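Local coordinates for sulfatase (Bacteroides fragilis CAG:558, PDB 6USS), which probably hydrolyses aryl sulfate esters, as a calcium-binding member of the sulfatase family, at residues G45-S50 with Q56-N61; V63-N68 with I277-T282; R271-Y276 with K284-A289. The protein carries 1 engineered substitution. One frame throughout, in Å; residues are numbered along the deposited sequence.

Contact 1: G45-S50 with Q56-N61; sequences GWQDTS and QKTHYN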
loop_
_atom_site.group_PDB
_atom_site.type_symbol
_atom_site.label_atom_id
_atom_site.label_comp_id
_atom_site.label_asym_id
_atom_site.label_seq_id
_atom_site.Cartn_x
_atom_site.Cartn_y
_atom_site.Cartn_z
ATOM N N GLY A 45 1.998 22.055 22.123
ATOM C CA GLY A 45 1.479 23.405 22.225
ATOM C C GLY A 45 2.346 24.468 21.532
ATOM O O GLY A 45 3.520 24.267 21.223
ATOM N N TRP A 46 1.730 25.635 21.312
ATOM C CA TRP A 46 2.426 26.785 20.743
ATOM C C TRP A 46 3.702 27.159 21.487
ATOM O O TRP A 46 4.556 27.858 20.920
ATOM C CB TRP A 46 1.505 27.994 20.758
ATOM C CG TRP A 46 1.823 29.074 19.759
ATOM C CD1 TRP A 46 1.995 28.925 18.408
ATOM C CD2 TRP A 46 1.941 30.482 20.027
ATOM N NE1 TRP A 46 2.220 30.154 17.824
ATOM C CE2 TRP A 46 2.206 31.122 18.795
ATOM C CE3 TRP A 46 1.869 31.257 21.188
ATOM C CZ2 TRP A 46 2.388 32.506 18.691
ATOM C CZ3 TRP A 46 2.052 32.635 21.085
ATOM C CH2 TRP A 46 2.298 33.244 19.840
ATOM N N GLN A 47 3.846 26.751 22.747
ATOM C CA GLN A 47 4.995 27.149 23.548
ATOM C C GLN A 47 5.773 25.955 24.082
ATOM O O GLN A 47 6.586 26.125 25.001
ATOM C CB GLN A 47 4.539 28.044 24.704
ATOM C CG GLN A 47 4.030 29.423 24.274
ATOM C CD GLN A 47 5.160 30.409 24.065
ATOM O OE1 GLN A 47 6.247 30.226 24.602
ATOM N NE2 GLN A 47 4.904 31.476 23.303
ATOM N N ASP A 48 5.546 24.759 23.542
ATOM C CA ASP A 48 6.245 23.545 23.973
ATOM C C ASP A 48 7.559 23.351 23.218
ATOM O O ASP A 48 7.839 22.295 22.657
ATOM C CB ASP A 48 5.329 22.341 23.807
ATOM C CG ASP A 48 4.121 22.415 24.714
ATOM O OD1 ASP A 48 4.137 23.238 25.665
ATOM O OD2 ASP A 48 3.150 21.662 24.471
ATOM N N THR A 49 8.379 24.399 23.222
ATOM C CA THR A 49 9.588 24.470 22.417
ATOM C C THR A 49 10.461 25.571 23.000
ATOM O O THR A 49 9.967 26.476 23.682
ATOM C CB THR A 49 9.255 24.751 20.940
ATOM O OG1 THR A 49 10.441 25.121 20.217
ATOM C CG2 THR A 49 8.235 25.887 20.835
ATOM N N SER A 50 11.772 25.473 22.753
ATOM C CA SER A 50 12.634 26.606 23.062
ATOM C C SER A 50 12.556 27.700 22.004
ATOM O O SER A 50 13.034 28.804 22.262
ATOM C CB SER A 50 14.100 26.169 23.256
ATOM O OG SER A 50 14.626 25.473 22.139
ATOM N N GLN A 56 7.616 37.830 22.438
ATOM C CA GLN A 56 8.591 37.812 23.521
ATOM C C GLN A 56 8.784 36.385 24.026
ATOM O O GLN A 56 7.833 35.599 24.077
ATOM C CB GLN A 56 8.179 38.757 24.664
ATOM C CG GLN A 56 6.845 38.458 25.343
ATOM C CD GLN A 56 6.057 39.735 25.750
ATOM O OE1 GLN A 56 5.706 40.571 24.900
ATOM N NE2 GLN A 56 5.771 39.870 27.050
ATOM N N LYS A 57 10.034 36.056 24.359
ATOM C CA LYS A 57 10.378 34.753 24.915
ATOM C C LYS A 57 9.603 34.496 26.210
ATOM O O LYS A 57 9.454 35.393 27.046
ATOM C CB LYS A 57 11.887 34.719 25.171
ATOM C CG LYS A 57 12.510 33.342 25.211
ATOM C CD LYS A 57 14.046 33.394 25.140
ATOM C CE LYS A 57 14.640 31.976 24.985
ATOM N NZ LYS A 57 16.083 31.875 25.372
ATOM N N THR A 58 9.094 33.269 26.384
ATOM C CA THR A 58 8.368 32.916 27.601
ATOM C C THR A 58 9.249 32.110 28.538
ATOM O O THR A 58 10.366 31.711 28.205
ATOM C CB THR A 58 7.110 32.097 27.319
ATOM O OG1 THR A 58 7.500 30.833 26.766
ATOM C CG2 THR A 58 6.163 32.836 26.406
ATOM N N HIS A 59 8.719 31.846 29.734
ATOM C CA HIS A 59 9.432 30.967 30.650
ATOM C C HIS A 59 9.522 29.549 30.097
ATOM O O HIS A 59 10.558 28.882 30.264
ATOM C CB HIS A 59 8.770 30.953 32.027
ATOM C CG HIS A 59 9.433 30.013 32.986
ATOM N ND1 HIS A 59 10.762 30.135 33.348
ATOM C CD2 HIS A 59 8.972 28.908 33.622
ATOM C CE1 HIS A 59 11.081 29.157 34.181
ATOM N NE2 HIS A 59 10.015 28.397 34.358
ATOM N N TYR A 60 8.460 29.073 29.430
ATOM C CA TYR A 60 8.547 27.775 28.766
ATOM C C TYR A 60 9.685 27.751 27.763
ATOM O O TYR A 60 10.440 26.774 27.700
ATOM C CB TYR A 60 7.238 27.438 28.069
ATOM C CG TYR A 60 6.134 27.089 29.032
ATOM C CD1 TYR A 60 6.343 26.160 30.044
ATOM C CD2 TYR A 60 4.889 27.693 28.941
ATOM C CE1 TYR A 60 5.335 25.821 30.932
ATOM C CE2 TYR A 60 3.864 27.357 29.832
ATOM C CZ TYR A 60 4.105 26.416 30.820
ATOM O OH TYR A 60 3.131 26.079 31.708
ATOM N N ASN A 61 9.827 28.816 26.965
ATOM C CA ASN A 61 10.941 28.873 26.023
ATOM C C ASN A 61 12.261 28.727 26.745
ATOM O O ASN A 61 13.165 28.032 26.266
ATOM C CB ASN A 61 10.929 30.183 25.242
ATOM C CG ASN A 61 9.705 30.335 24.385
ATOM O OD1 ASN A 61 9.201 31.436 24.195
ATOM N ND2 ASN A 61 9.216 29.229 23.863
HETATM O O HOH W 1 7.191 29.528 21.484
#
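The side-chain amide of Asn61 reaches across to the backbone carbonyl of Thr49, with ND2 2.9 Å from Thr49 O and an N-H...O angle of 152°. The oxygen lies almost in the plane of that amide, where the N-H points, although the donor is tilted 31° from the carbonyl plane. The other proton of ND2 serves a water, which in turn donates to Trp46 O, so both protons of this buried amide are used. Alongside, two backbone C-H groups face carbonyls: Asn61 CA lies 3.5 Å from Thr49 O, and Ser50 CA lies 3.5 Å from Asn61 O. Gln47 O packs against Tyr60 CB at 3.4 Å.

Asn61 is held in turn by a capping box that opens helix 59-63. Asn61 OD1 accepts from Thr58 N at 2.9 Å, and Thr58 OG1 accepts from Asn61 N at 3.1 Å. A chi1 of 65° swings the threonine hydroxyl over the first turn, where on its short side chain it can accept from an N-H. Asparagine suits the other end because its carbonyl completes the box while its NH2 binds the loop.

That loop is shaped by a type I turn from Gly45 to Asp48, braced where Gly45 N donates to Asp48 OD2 at 2.6 Å. Farther out, Ser50 OG pairs with Glu70, and Asp48 OD2 also meets the hydroxyl of Tyr288.

Contact 2: V63-N68 with I277-T282; sequences VYETPN and IDKGLT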
loop_
_atom_site.group_PDB
_atom_site.type_symbol
_atom_site.label_atom_id
_atom_site.label_comp_id
_atom_site.label_asym_id
_atom_site.label_seq_id
_atom_site.Cartn_x
_atom_site.Cartn_y
_atom_site.Cartn_z
ATOM N N VAL A 63 12.829 27.062 29.479
ATOM C CA VAL A 63 13.080 25.750 30.088
ATOM C C VAL A 63 13.181 24.606 29.066
ATOM O O VAL A 63 13.961 23.671 29.269
ATOM C CB VAL A 63 12.033 25.424 31.183
ATOM C CG1 VAL A 63 11.908 26.566 32.153
ATOM C CG2 VAL A 63 10.658 25.053 30.606
ATOM N N TYR A 64 12.428 24.648 27.969
ATOM C CA TYR A 64 12.473 23.543 27.018
ATOM C C TYR A 64 13.712 23.645 26.134
ATOM O O TYR A 64 14.359 24.689 26.039
ATOM C CB TYR A 64 11.210 23.516 26.150
ATOM C CG TYR A 64 9.938 23.319 26.953
ATOM C CD1 TYR A 64 9.862 22.332 27.935
ATOM C CD2 TYR A 64 8.816 24.112 26.727
ATOM C CE1 TYR A 64 8.710 22.148 28.683
ATOM C CE2 TYR A 64 7.650 23.931 27.466
ATOM C CZ TYR A 64 7.603 22.945 28.452
ATOM O OH TYR A 64 6.451 22.754 29.201
ATOM N N GLU A 65 14.052 22.536 25.489
ATOM C CA GLU A 65 15.226 22.485 24.617
ATOM C C GLU A 65 14.850 21.839 23.284
ATOM O O GLU A 65 14.793 20.611 23.164
ATOM C CB GLU A 65 16.369 21.754 25.299
ATOM C CG GLU A 65 16.878 22.479 26.528
ATOM C CD GLU A 65 17.924 21.682 27.276
ATOM O OE1 GLU A 65 18.495 20.736 26.686
ATOM O OE2 GLU A 65 18.169 21.986 28.462
ATOM N N THR A 66 14.591 22.673 22.279
ATOM C CA THR A 66 14.374 22.219 20.910
ATOM C C THR A 66 15.410 22.897 20.014
ATOM O O THR A 66 15.071 23.752 19.180
ATOM C CB THR A 66 12.948 22.507 20.440
ATOM O OG1 THR A 66 12.653 23.912 20.552
ATOM C CG2 THR A 66 11.954 21.711 21.273
ATOM N N PRO A 67 16.689 22.548 20.170
ATOM C CA PRO A 67 17.719 23.231 19.370
ATOM C C PRO A 67 17.588 22.953 17.887
ATOM O O PRO A 67 17.998 23.797 17.077
ATOM C CB PRO A 67 19.030 22.669 19.930
ATOM C CG PRO A 67 18.641 21.273 20.400
ATOM C CD PRO A 67 17.248 21.442 20.970
ATOM N N ASN A 68 17.039 21.788 17.504
ATOM C CA ASN A 68 16.927 21.465 16.082
ATOM C C ASN A 68 15.772 22.226 15.421
ATOM O O ASN A 68 15.859 22.577 14.238
ATOM C CB ASN A 68 16.759 19.961 15.893
ATOM C CG ASN A 68 17.997 19.170 16.294
ATOM O OD1 ASN A 68 19.046 19.254 15.654
ATOM N ND2 ASN A 68 17.864 18.365 17.342
ATOM N N ILE A 277 15.200 17.634 35.857
ATOM C CA ILE A 277 15.096 17.610 37.310
ATOM C C ILE A 277 16.208 18.453 37.917
ATOM O O ILE A 277 16.009 19.137 38.928
ATOM C CB ILE A 277 15.129 16.157 37.833
ATOM C CG1 ILE A 277 13.910 15.364 37.350
ATOM C CG2 ILE A 277 15.147 16.135 39.343
ATOM C CD1 ILE A 277 12.622 15.704 38.094
ATOM N N ASP A 278 17.391 18.442 37.287
ATOM C CA ASP A 278 18.500 19.258 37.763
ATOM C C ASP A 278 18.308 20.732 37.423
ATOM O O ASP A 278 18.813 21.598 38.140
ATOM C CB ASP A 278 19.813 18.746 37.176
ATOM C CG ASP A 278 20.182 17.356 37.687
ATOM O OD1 ASP A 278 19.878 17.041 38.863
ATOM O OD2 ASP A 278 20.773 16.577 36.908
ATOM N N LYS A 279 17.593 21.037 36.335
ATOM C CA LYS A 279 17.238 22.417 36.017
ATOM C C LYS A 279 16.260 23.002 37.027
ATOM O O LYS A 279 16.078 24.226 37.070
ATOM C CB LYS A 279 16.606 22.493 34.624
ATOM C CG LYS A 279 17.485 23.020 33.502
ATOM C CD LYS A 279 16.718 22.918 32.182
ATOM C CE LYS A 279 17.433 23.607 31.053
ATOM N NZ LYS A 279 16.557 23.679 29.849
ATOM N N GLY A 280 15.600 22.155 37.812
ATOM C CA GLY A 280 14.663 22.614 38.811
ATOM C C GLY A 280 13.206 22.347 38.518
ATOM O O GLY A 280 12.350 22.878 39.228
ATOM N N LEU A 281 12.887 21.554 37.506
ATOM C CA LEU A 281 11.492 21.320 37.175
ATOM C C LEU A 281 10.902 20.219 38.052
ATOM O O LEU A 281 11.605 19.318 38.526
ATOM C CB LEU A 281 11.336 20.930 35.710
ATOM C CG LEU A 281 11.530 21.973 34.615
ATOM C CD1 LEU A 281 12.981 22.477 34.570
ATOM C CD2 LEU A 281 11.136 21.327 33.290
ATOM N N THR A 282 9.594 20.309 38.271
ATOM C CA THR A 282 8.868 19.247 38.936
ATOM C C THR A 282 8.927 17.980 38.085
ATOM O O THR A 282 9.137 18.055 36.874
ATOM C CB THR A 282 7.427 19.669 39.144
ATOM O OG1 THR A 282 6.785 19.692 37.863
ATOM C CG2 THR A 282 7.372 21.058 39.762
#
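Lys279 stretches its whole chain out to the end of helix 59-63, where its ammonium group meets two oxygens at once: Val63 O at 2.7 Å from NZ, and Glu65 OE2 also at 2.7 Å from NZ. This is the tight part of the contact. Glu65 uses its anti lone pair, the one turned away from its other oxygen, while the ammonium stands above the carbonyl plane of Val63, 37° out of it. The two side chains arrive from opposite directions. The lysine chain, extended beyond CG, spans the gap, and its CE and NZ do the touching. Glu65 OE1 has its own partner, Lys275, which leaves the carboxylate shared between two lysines of helix 273-279.

The rest is looser. Val63 CG2 and Leu281 CD2 come no closer than 4.6 Å, and Leu281 packs on Tyr276 as well. Lys279 itself lies at the protein surface.

A lysine suits this place because its long flexible chain brings a positive charge both to a carboxylate and to a carbonyl at the C-terminal end of a short helix, which probably carries a small partial negative charge; two flanking lysines should keep Glu65 ionised.

Contact 3: R271-Y276 with K284-A289; sequences RFYQKY and KEAAYA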
loop_
_atom_site.group_PDB
_atom_site.type_symbol
_atom_site.label_atom_id
_atom_site.label_comp_id
_atom_site.label_asym_id
_atom_site.label_seq_id
_atom_site.Cartn_x
_atom_site.Cartn_y
_atom_site.Cartn_z
ATOM N N ARG A 271 17.031 9.420 28.766
ATOM C CA ARG A 271 18.034 10.204 28.050
ATOM C C ARG A 271 18.040 11.667 28.479
ATOM O O ARG A 271 19.079 12.330 28.411
ATOM C CB ARG A 271 17.792 10.115 26.547
ATOM C CG ARG A 271 17.906 8.711 26.010
ATOM C CD ARG A 271 17.739 8.684 24.506
ATOM N NE ARG A 271 16.353 8.930 24.120
ATOM C CZ ARG A 271 15.948 9.076 22.865
ATOM N NH1 ARG A 271 16.818 8.989 21.868
ATOM N NH2 ARG A 271 14.679 9.302 22.609
ATOM N N PHE A 272 16.911 12.196 28.919
ATOM C CA PHE A 272 16.836 13.619 29.211
ATOM C C PHE A 272 16.211 13.939 30.556
ATOM O O PHE A 272 16.320 15.085 31.009
ATOM C CB PHE A 272 16.042 14.342 28.110
ATOM C CG PHE A 272 16.318 13.820 26.730
ATOM C CD1 PHE A 272 17.530 14.093 26.102
ATOM C CD2 PHE A 272 15.377 13.059 26.061
ATOM C CE1 PHE A 272 17.794 13.611 24.822
ATOM C CE2 PHE A 272 15.628 12.575 24.776
ATOM C CZ PHE A 272 16.835 12.858 24.157
ATOM N N TYR A 273 15.573 12.967 31.204
ATOM C CA TYR A 273 14.720 13.271 32.343
ATOM C C TYR A 273 15.497 13.965 33.455
ATOM O O TYR A 273 15.122 15.057 33.899
ATOM C CB TYR A 273 14.072 11.990 32.844
ATOM C CG TYR A 273 13.302 12.180 34.107
ATOM C CD1 TYR A 273 12.034 12.749 34.092
ATOM C CD2 TYR A 273 13.834 11.784 35.321
ATOM C CE1 TYR A 273 11.322 12.924 35.255
ATOM C CE2 TYR A 273 13.127 11.944 36.489
ATOM C CZ TYR A 273 11.874 12.515 36.453
ATOM O OH TYR A 273 11.182 12.664 37.624
ATOM N N GLN A 274 16.599 13.355 33.905
ATOM C CA GLN A 274 17.320 13.875 35.064
ATOM C C GLN A 274 17.875 15.270 34.810
ATOM O O GLN A 274 17.975 16.078 35.744
ATOM C CB GLN A 274 18.449 12.919 35.468
ATOM C CG GLN A 274 19.088 13.246 36.817
ATOM C CD GLN A 274 18.061 13.302 37.941
ATOM O OE1 GLN A 274 17.248 12.389 38.109
ATOM N NE2 GLN A 274 18.089 14.381 38.709
ATOM N N LYS A 275 18.232 15.579 33.564
ATOM C CA LYS A 275 18.730 16.918 33.273
ATOM C C LYS A 275 17.711 17.985 33.671
ATOM O O LYS A 275 18.069 19.006 34.275
ATOM C CB LYS A 275 19.100 17.034 31.792
ATOM C CG LYS A 275 19.527 18.456 31.391
ATOM C CD LYS A 275 19.873 18.559 29.905
ATOM C CE LYS A 275 18.715 18.141 29.015
ATOM N NZ LYS A 275 19.050 18.391 27.573
ATOM N N TYR A 276 16.429 17.758 33.367
ATOM C CA TYR A 276 15.422 18.761 33.703
ATOM C C TYR A 276 15.136 18.789 35.198
ATOM O O TYR A 276 14.857 19.859 35.757
ATOM C CB TYR A 276 14.143 18.514 32.898
ATOM C CG TYR A 276 14.359 18.769 31.433
ATOM C CD1 TYR A 276 14.463 20.070 30.957
ATOM C CD2 TYR A 276 14.503 17.717 30.527
ATOM C CE1 TYR A 276 14.678 20.325 29.622
ATOM C CE2 TYR A 276 14.727 17.966 29.163
ATOM C CZ TYR A 276 14.817 19.279 28.725
ATOM O OH TYR A 276 15.037 19.579 27.399
ATOM N N LYS A 284 6.670 15.867 36.895
ATOM C CA LYS A 284 5.733 15.946 35.779
ATOM C C LYS A 284 6.289 16.820 34.663
ATOM O O LYS A 284 6.301 16.423 33.490
ATOM C CB LYS A 284 4.390 16.498 36.258
ATOM C CG LYS A 284 3.563 15.538 37.067
ATOM C CD LYS A 284 2.278 16.216 37.509
ATOM C CE LYS A 284 1.392 15.280 38.295
ATOM N NZ LYS A 284 1.996 14.969 39.596
ATOM N N GLU A 285 6.791 18.005 35.014
ATOM C CA GLU A 285 7.283 18.905 33.976
ATOM C C GLU A 285 8.624 18.430 33.405
ATOM O O GLU A 285 8.898 18.638 32.219
ATOM C CB GLU A 285 7.378 20.339 34.517
ATOM C CG GLU A 285 6.022 20.976 34.896
ATOM C CD GLU A 285 5.004 20.993 33.752
ATOM O OE1 GLU A 285 5.168 21.798 32.799
ATOM O OE2 GLU A 285 4.033 20.200 33.802
ATOM N N ALA A 286 9.463 17.776 34.211
ATOM C CA ALA A 286 10.687 17.209 33.658
ATOM C C ALA A 286 10.378 16.105 32.646
ATOM O O ALA A 286 11.060 15.991 31.624
ATOM C CB ALA A 286 11.587 16.679 34.769
ATOM N N ALA A 287 9.353 15.284 32.906
ATOM C CA ALA A 287 8.980 14.272 31.920
ATOM C C ALA A 287 8.418 14.911 30.648
ATOM O O ALA A 287 8.695 14.439 29.535
ATOM C CB ALA A 287 7.983 13.278 32.518
ATOM N N TYR A 288 7.622 15.977 30.777
ATOM C CA TYR A 288 7.128 16.647 29.579
ATOM C C TYR A 288 8.289 17.211 28.766
ATOM O O TYR A 288 8.405 16.950 27.562
ATOM C CB TYR A 288 6.128 17.750 29.951
ATOM C CG TYR A 288 5.162 18.154 28.835
ATOM C CD1 TYR A 288 4.211 17.258 28.340
ATOM C CD2 TYR A 288 5.188 19.437 28.294
ATOM C CE1 TYR A 288 3.318 17.631 27.320
ATOM C CE2 TYR A 288 4.305 19.815 27.282
ATOM C CZ TYR A 288 3.375 18.905 26.799
ATOM O OH TYR A 288 2.508 19.286 25.801
ATOM N N ALA A 289 9.172 17.970 29.420
ATOM C CA ALA A 289 10.345 18.529 28.749
ATOM C C ALA A 289 11.149 17.453 28.033
ATOM O O ALA A 289 11.668 17.681 26.931
ATOM C CB ALA A 289 11.230 19.253 29.763
HETATM O O HOH W 2 12.607 20.241 26.315
#
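Ala289 sets its methyl group squarely on the ring of Tyr276, a CH-pi contact in which CB stands 3.4 Å from the ring centroid and 5° off the normal. The methyl therefore touches the ring carbons nearly evenly instead of favouring one edge. Tyr276 reaches this position with CG anti to its carbonyl carbon (chi1 -68°), laying the ring along helix 283-308.

The remaining apolar contacts surround Ala286. Its CB meets Tyr276 CB at 3.7 Å on one side and Tyr273 CE1 at 3.8 Å on the other. Tyr273 extends its ring beyond Ala286, its chi1 of 173° turning CG away from the backbone N, until CE1 lies 4.3 Å from Ala287 CB, and the backbone N of Ala287 approaches that ring at its edge. Together these residues join two helices that follow each other in the chain, 273-279 and 283-308, through a short connection. Alanines suit the interface because their small side chains let the backbones draw together, with Tyr276 CA and Ala286 CA 5.0 Å apart; Tyr276 supplies a flat face for Ala289, while Tyr273 brings its CE1 to Ala286 and Ala287.

Polar interactions lie at the ends of the rings. One water donates both to Tyr276 OH, at 2.7 Å, and to Ala289 O, at 2.8 Å, tying the phenol to the backbone of the residue beneath its ring. Tyr276 OH also hydrogen-bonds Glu293, and Tyr273 OH pairs with Lys268. Beside the interface, Lys275 forms a salt bridge with Glu293.

No direct hydrogen bond crosses between the two segments; direct cohesion rests mainly on close packing and dispersion, with one water bridge added, while the tyrosine hydroxyls, each with a polar partner, probably fix how far each ring can slide or turn.

In the fold
Contacts 2 and 3 share helix 273-279, and their centres lie about 7 Å apart. They join where Val63 O packs on Tyr276 CE1 at 3.4 Å, and Leu281 N probably hydrogen-bonds Tyr276 O at 3.1 Å. Contact 1, about 11 Å from contact 2 between centres, connects through a probable hydrogen bond between Thr49 OG1 and Thr66 OG1, 2.5 Å apart. Contact 3 is about 16 Å from contact 1 between centres, yet Tyr288 and Asp48 still link the two. All three lie away from the calcium site of Asp42, Asp43, Asp322, Asn323 and the engineered Cys88, although the loop 45-50 follows Asp42 and Asp43 closely in the chain.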